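Local coordinates for protein botulinum neurotoxin type C1 (Clostridium botulinum, PDB 3R4S) that binds gangliosides on nerve cells through its receptor-binding part, a step on which cell entry of the toxin, a metalloprotease, depends, at residues 33-36 and 37-41; 68-71 and 72-76. All coordinates share one frame; numbering follows the deposited sequence.

Contact 1. Residues 33-36 and 37-41; sequences VSEE and GDVQL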
ATOM      1  N   VAL A  33     -19.807  18.597  -8.927  1.00 26.03           N
ATOM      2  CA  VAL A  33     -18.439  18.166  -9.145  1.00 26.62           C
ATOM      3  C   VAL A  33     -18.029  18.468 -10.570  1.00 31.04           C
ATOM      4  O   VAL A  33     -18.704  18.056 -11.508  1.00 32.93           O
ATOM      5  CB  VAL A  33     -18.282  16.647  -8.933  1.00 27.31           C
ATOM      6  CG1 VAL A  33     -16.809  16.239  -9.090  1.00 19.77           C
ATOM      7  CG2 VAL A  33     -18.833  16.226  -7.581  1.00 22.21           C
ATOM      8  N   SER A  34     -16.922  19.174 -10.739  1.00 30.26           N
ATOM      9  CA  SER A  34     -16.403  19.394 -12.078  1.00 33.00           C
ATOM     10  C   SER A  34     -14.921  19.042 -12.189  1.00 32.13           C
ATOM     11  O   SER A  34     -14.199  18.996 -11.188  1.00 31.32           O
ATOM     12  CB  SER A  34     -16.667  20.829 -12.534  1.00 33.67           C
ATOM     13  OG  SER A  34     -15.948  21.753 -11.750  1.00 42.88           O
ATOM     14  N   GLU A  35     -14.480  18.772 -13.411  1.00 32.19           N
ATOM     15  CA  GLU A  35     -13.078  18.480 -13.684  1.00 32.28           C
ATOM     16  C   GLU A  35     -12.517  19.468 -14.683  1.00 35.72           C
ATOM     17  O   GLU A  35     -13.216  19.910 -15.597  1.00 35.43           O
ATOM     18  CB  GLU A  35     -12.912  17.082 -14.257  1.00 30.25           C
ATOM     19  CG  GLU A  35     -13.120  15.978 -13.261  1.00 38.15           C
ATOM     20  CD  GLU A  35     -14.478  15.339 -13.393  1.00 48.61           C
ATOM     21  OE1 GLU A  35     -14.542  14.122 -13.706  1.00 53.11           O
ATOM     22  OE2 GLU A  35     -15.479  16.057 -13.193  1.00 48.70           O
ATOM     23  N   GLU A  36     -11.246  19.802 -14.498  1.00 33.57           N
ATOM     24  CA  GLU A  36     -10.501  20.629 -15.433  1.00 34.20           C
ATOM     25  C   GLU A  36      -9.126  20.011 -15.592  1.00 33.71           C
ATOM     26  O   GLU A  36      -8.594  19.428 -14.648  1.00 28.00           O
ATOM     27  CB  GLU A  36     -10.361  22.057 -14.897  1.00 34.86           C
ATOM     28  CG  GLU A  36     -11.690  22.769 -14.703  1.00 43.73           C
ATOM     29  CD  GLU A  36     -11.540  24.154 -14.101  1.00 48.24           C
ATOM     30  OE1 GLU A  36     -10.409  24.687 -14.105  1.00 44.09           O
ATOM     31  OE2 GLU A  36     -12.559  24.709 -13.627  1.00 47.55           O
ATOM     32  N   GLY A  37      -8.551  20.145 -16.782  1.00 32.48           N
ATOM     33  CA  GLY A  37      -7.212  19.651 -17.029  1.00 30.45           C
ATOM     34  C   GLY A  37      -7.155  18.142 -17.163  1.00 26.77           C
ATOM     35  O   GLY A  37      -8.145  17.490 -17.486  1.00 29.42           O
ATOM     36  N   ASP A  38      -5.984  17.589 -16.890  1.00 25.89           N
ATOM     37  CA  ASP A  38      -5.730  16.165 -17.059  1.00 28.57           C
ATOM     38  C   ASP A  38      -6.174  15.373 -15.832  1.00 27.64           C
ATOM     39  O   ASP A  38      -5.400  15.200 -14.896  1.00 27.73           O
ATOM     40  CB  ASP A  38      -4.233  15.944 -17.311  1.00 29.04           C
ATOM     41  CG  ASP A  38      -3.899  14.514 -17.685  1.00 30.83           C
ATOM     42  OD1 ASP A  38      -2.736  14.268 -18.069  1.00 39.03           O
ATOM     43  OD2 ASP A  38      -4.781  13.632 -17.604  1.00 32.04           O
ATOM     44  N   VAL A  39      -7.417  14.897 -15.836  1.00 25.47           N
ATOM     45  CA  VAL A  39      -7.901  14.023 -14.774  1.00 27.93           C
ATOM     46  C   VAL A  39      -8.172  12.639 -15.333  1.00 28.16           C
ATOM     47  O   VAL A  39      -9.068  12.479 -16.160  1.00 31.42           O
ATOM     48  CB  VAL A  39      -9.216  14.541 -14.140  1.00 30.62           C
ATOM     49  CG1 VAL A  39      -9.635  13.625 -12.993  1.00 24.73           C
ATOM     50  CG2 VAL A  39      -9.066  15.972 -13.657  1.00 28.02           C
ATOM     51  N   GLN A  40      -7.413  11.639 -14.885  1.00 25.98           N
ATOM     52  CA  GLN A  40      -7.610  10.263 -15.365  1.00 30.77           C
ATOM     53  C   GLN A  40      -8.497   9.440 -14.437  1.00 30.96           C
ATOM     54  O   GLN A  40      -8.201   9.300 -13.248  1.00 24.81           O
ATOM     55  CB  GLN A  40      -6.271   9.539 -15.540  1.00 27.60           C
ATOM     56  CG  GLN A  40      -5.438  10.026 -16.710  1.00 32.60           C
ATOM     57  CD  GLN A  40      -6.181   9.935 -18.036  1.00 35.32           C
ATOM     58  OE1 GLN A  40      -6.657   8.864 -18.425  1.00 34.62           O
ATOM     59  NE2 GLN A  40      -6.279  11.064 -18.738  1.00 31.45           N
ATOM     60  N   LEU A  41      -9.574   8.885 -14.987  1.00 28.76           N
ATOM     61  CA  LEU A  41     -10.453   8.008 -14.228  1.00 24.45           C
ATOM     62  C   LEU A  41     -10.144   6.555 -14.520  1.00 29.98           C
ATOM     63  O   LEU A  41      -9.997   6.160 -15.673  1.00 34.72           O
ATOM     64  CB  LEU A  41     -11.919   8.273 -14.569  1.00 28.97           C
ATOM     65  CG  LEU A  41     -12.473   9.653 -14.248  1.00 34.09           C
ATOM     66  CD1 LEU A  41     -14.002   9.616 -14.291  1.00 31.86           C
ATOM     67  CD2 LEU A  41     -11.978  10.101 -12.890  1.00 26.74           C
TER
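The Glu36 carbonyl is the flat group that Val39 meets: CG2 of Val39 approaches Glu36 O to 3.6 Å, from beyond the oxygen and well to one side of the carbonyl plane. That same methyl also reaches CB of Glu35 at 4.0 Å, the two side chains crossing at about a right angle. Glu35 CG, set beside its own backbone N (chi1 -72°), touches this methyl as well. A second pair of flat groups lies further along, where Gln40 NE2 donates to Asp38 OD2 over 3.2 Å in a nearly straight bond, with OD2 close to the amide plane of Gln40. Both groups are on the exposed side of the loop.

In the lectin-like sandwich the turn carries the chain from strand 32-36, where Glu36 pairs with Lys60, to strand 40-41, where Gln40 pairs with Lys50. Gly37 takes a positive phi (75°), which favours glycine, as the chain begins to turn. Asp38 follows at the centre of an inverse gamma turn whose bond, Val39 N to Gly37 O, is weak at 3.2 Å. Opposite in character to the polar pair outside, Val39 also packs against Phe49, Leu51 and Val61, filling the inner side of the bend.

Contact 2. Residues 68-71 and 72-76; sequences NIVY and NSMYE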
ATOM      1  N   ASN A  68     -25.638  24.959   3.000  1.00 24.69           N
ATOM      2  CA  ASN A  68     -26.396  24.708   4.217  1.00 24.20           C
ATOM      3  C   ASN A  68     -25.955  23.425   4.918  1.00 22.53           C
ATOM      4  O   ASN A  68     -25.856  23.377   6.144  1.00 21.64           O
ATOM      5  CB  ASN A  68     -27.892  24.685   3.892  1.00 25.66           C
ATOM      6  CG  ASN A  68     -28.366  26.011   3.312  1.00 30.69           C
ATOM      7  OD1 ASN A  68     -28.321  27.037   3.990  1.00 30.84           O
ATOM      8  ND2 ASN A  68     -28.779  26.004   2.048  1.00 33.52           N
ATOM      9  N   ILE A  69     -25.676  22.389   4.141  1.00 19.40           N
ATOM     10  CA  ILE A  69     -25.216  21.144   4.738  1.00 21.93           C
ATOM     11  C   ILE A  69     -23.838  21.378   5.370  1.00 21.70           C
ATOM     12  O   ILE A  69     -23.535  20.852   6.436  1.00 22.64           O
ATOM     13  CB  ILE A  69     -25.219  19.954   3.727  1.00 22.55           C
ATOM     14  CG1 ILE A  69     -25.143  18.623   4.472  1.00 21.35           C
ATOM     15  CG2 ILE A  69     -24.108  20.077   2.698  1.00 23.39           C
ATOM     16  CD1 ILE A  69     -26.205  18.463   5.562  1.00 22.66           C
ATOM     17  N   VAL A  70     -23.013  22.200   4.730  1.00 22.04           N
ATOM     18  CA  VAL A  70     -21.714  22.547   5.308  1.00 22.52           C
ATOM     19  C   VAL A  70     -21.921  23.261   6.645  1.00 23.59           C
ATOM     20  O   VAL A  70     -21.360  22.876   7.678  1.00 22.07           O
ATOM     21  CB  VAL A  70     -20.897  23.449   4.350  1.00 25.10           C
ATOM     22  CG1 VAL A  70     -19.600  23.938   5.021  1.00 22.31           C
ATOM     23  CG2 VAL A  70     -20.589  22.700   3.057  1.00 22.72           C
ATOM     24  N   TYR A  71     -22.736  24.308   6.617  1.00 24.41           N
ATOM     25  CA  TYR A  71     -23.010  25.103   7.811  1.00 24.90           C
ATOM     26  C   TYR A  71     -23.520  24.248   8.977  1.00 26.47           C
ATOM     27  O   TYR A  71     -23.097  24.431  10.124  1.00 22.11           O
ATOM     28  CB  TYR A  71     -24.021  26.209   7.477  1.00 26.95           C
ATOM     29  CG  TYR A  71     -24.275  27.154   8.625  1.00 32.64           C
ATOM     30  CD1 TYR A  71     -23.401  28.205   8.891  1.00 38.55           C
ATOM     31  CD2 TYR A  71     -25.377  26.992   9.453  1.00 36.66           C
ATOM     32  CE1 TYR A  71     -23.624  29.071   9.951  1.00 40.98           C
ATOM     33  CE2 TYR A  71     -25.610  27.851  10.511  1.00 38.48           C
ATOM     34  CZ  TYR A  71     -24.732  28.887  10.752  1.00 42.30           C
ATOM     35  OH  TYR A  71     -24.963  29.739  11.802  1.00 54.07           O
ATOM     36  N   ASN A  72     -24.425  23.312   8.684  1.00 19.40           N
ATOM     37  CA  ASN A  72     -25.010  22.474   9.733  1.00 23.12           C
ATOM     38  C   ASN A  72     -24.159  21.282  10.140  1.00 24.02           C
ATOM     39  O   ASN A  72     -24.562  20.537  11.017  1.00 24.88           O
ATOM     40  CB  ASN A  72     -26.412  21.978   9.335  1.00 22.87           C
ATOM     41  CG  ASN A  72     -27.444  23.100   9.323  1.00 24.41           C
ATOM     42  OD1 ASN A  72     -28.279  23.188   8.422  1.00 27.96           O
ATOM     43  ND2 ASN A  72     -27.371  23.972  10.309  1.00 26.83           N
ATOM     44  N   SER A  73     -22.995  21.101   9.513  1.00 22.66           N
ATOM     45  CA  SER A  73     -22.180  19.912   9.771  1.00 22.26           C
ATOM     46  C   SER A  73     -20.804  20.195  10.372  1.00 23.95           C
ATOM     47  O   SER A  73     -20.375  19.503  11.293  1.00 29.96           O
ATOM     48  CB  SER A  73     -21.982  19.110   8.479  1.00 20.51           C
ATOM     49  OG  SER A  73     -23.211  18.709   7.899  1.00 21.60           O
ATOM     50  N   MET A  74     -20.112  21.200   9.845  1.00 20.95           N
ATOM     51  CA  MET A  74     -18.668  21.321  10.056  1.00 24.34           C
ATOM     52  C   MET A  74     -18.244  22.005  11.344  1.00 25.27           C
ATOM     53  O   MET A  74     -17.073  21.956  11.704  1.00 21.99           O
ATOM     54  CB  MET A  74     -18.008  22.043   8.870  1.00 21.08           C
ATOM     55  CG  MET A  74     -18.230  21.378   7.517  1.00 22.62           C
ATOM     56  SD  MET A  74     -17.633  19.677   7.420  1.00 21.52           S
ATOM     57  CE  MET A  74     -15.858  19.940   7.389  1.00 20.33           C
ATOM     58  N   TYR A  75     -19.176  22.661  12.024  1.00 24.79           N
ATOM     59  CA  TYR A  75     -18.804  23.528  13.136  1.00 25.91           C
ATOM     60  C   TYR A  75     -18.791  22.831  14.484  1.00 29.25           C
ATOM     61  O   TYR A  75     -18.251  23.364  15.451  1.00 28.40           O
ATOM     62  CB  TYR A  75     -19.677  24.790  13.172  1.00 26.63           C
ATOM     63  CG  TYR A  75     -19.372  25.715  12.020  1.00 27.64           C
ATOM     64  CD1 TYR A  75     -20.062  25.608  10.818  1.00 22.77           C
ATOM     65  CD2 TYR A  75     -18.377  26.683  12.126  1.00 24.12           C
ATOM     66  CE1 TYR A  75     -19.778  26.446   9.754  1.00 22.50           C
ATOM     67  CE2 TYR A  75     -18.085  27.525  11.066  1.00 25.36           C
ATOM     68  CZ  TYR A  75     -18.790  27.397   9.884  1.00 24.64           C
ATOM     69  OH  TYR A  75     -18.506  28.225   8.829  1.00 27.47           O
ATOM     70  N   GLU A  76     -19.370  21.640  14.552  1.00 29.52           N
ATOM     71  CA  GLU A  76     -19.304  20.873  15.788  1.00 33.53           C
ATOM     72  C   GLU A  76     -18.249  19.776  15.659  1.00 26.70           C
ATOM     73  O   GLU A  76     -17.122  19.916  16.143  1.00 27.71           O
ATOM     74  CB  GLU A  76     -20.664  20.255  16.122  1.00 33.31           C
ATOM     75  CG  GLU A  76     -21.734  21.262  16.548  1.00 47.30           C
ATOM     76  CD  GLU A  76     -22.565  21.776  15.376  1.00 53.28           C
ATOM     77  OE1 GLU A  76     -23.151  20.943  14.637  1.00 52.79           O
ATOM     78  OE2 GLU A  76     -22.644  23.018  15.207  1.00 52.22           O
TER
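The last turn of the short helix 67-73 unwinds here, and its carbonyls are taken up in several different ways. Asn72 N still makes the regular helical bond to Asn68 O, 2.9 Å long. One residue on, the backbone pattern changes: Ile69 O receives the hydroxyl of Ser73, with OG only 2.6 Å away. OG stands beside its own backbone N (chi1 -58°), which turns it back along the helix to that oxygen, and there it also lies 3.8 Å from CD1 of Ile69.

Val70 O is gripped twice. Met74 N comes in almost head-on at 3.0 Å, whereas Ser73 N, at the same distance, sits above the carbonyl plane, 63° out of it, and so is not directed at a lone pair. The oxygen is thus shared between a four-residue and a three-residue bond as the helix ends. Helix 67-73 links strand 60-64 to strand 77-87 of the lectin-like sandwich: Ile69 and Ser73 face Ile13, and Met74 packs on Phe182.

On the apolar side CG of Met74 approaches CG1 of Val70 at 3.8 Å. Tyr71, which is exposed, and Tyr75 run across each other at about a right angle, their ring planes inclined at 56° and centroids 5.8 Å apart, an oblique pairing. The Tyr75 ring turns its edge to Tyr71 O, which lies near the ring plane 3.3 Å from CD1. The hydroxyl of Tyr75 is hydrogen-bonded to the backbone N of Phe182, and the two rings also meet edge-to-face, which fixes the far end of the Tyr75 ring. The amide of Asn72 lies at the edge of the Tyr71 ring, ND2 being 3.7 Å from CD2, with the two planes steeply inclined.

Starting from the N terminus, the chain reaches contact 1 first, and that contact has closed before contact 2 opens: they lie in series, neither nesting nor crossing. Contact 1 is the tight turn by which the chain passes from the sheet of strand 32-36 to that of strands 40-41 and 49-52. It then returns to the first sheet in strand 60-64, which pairs with 32-36, before contact 2 ends the helix and releases it into strand 77-87 of the second sheet. Two crossings between the same sheets are thus made by different means, a bend and a helix. The centres of contacts 1 and 2 lie about 27 Å apart, their nearest atoms about 12 Å.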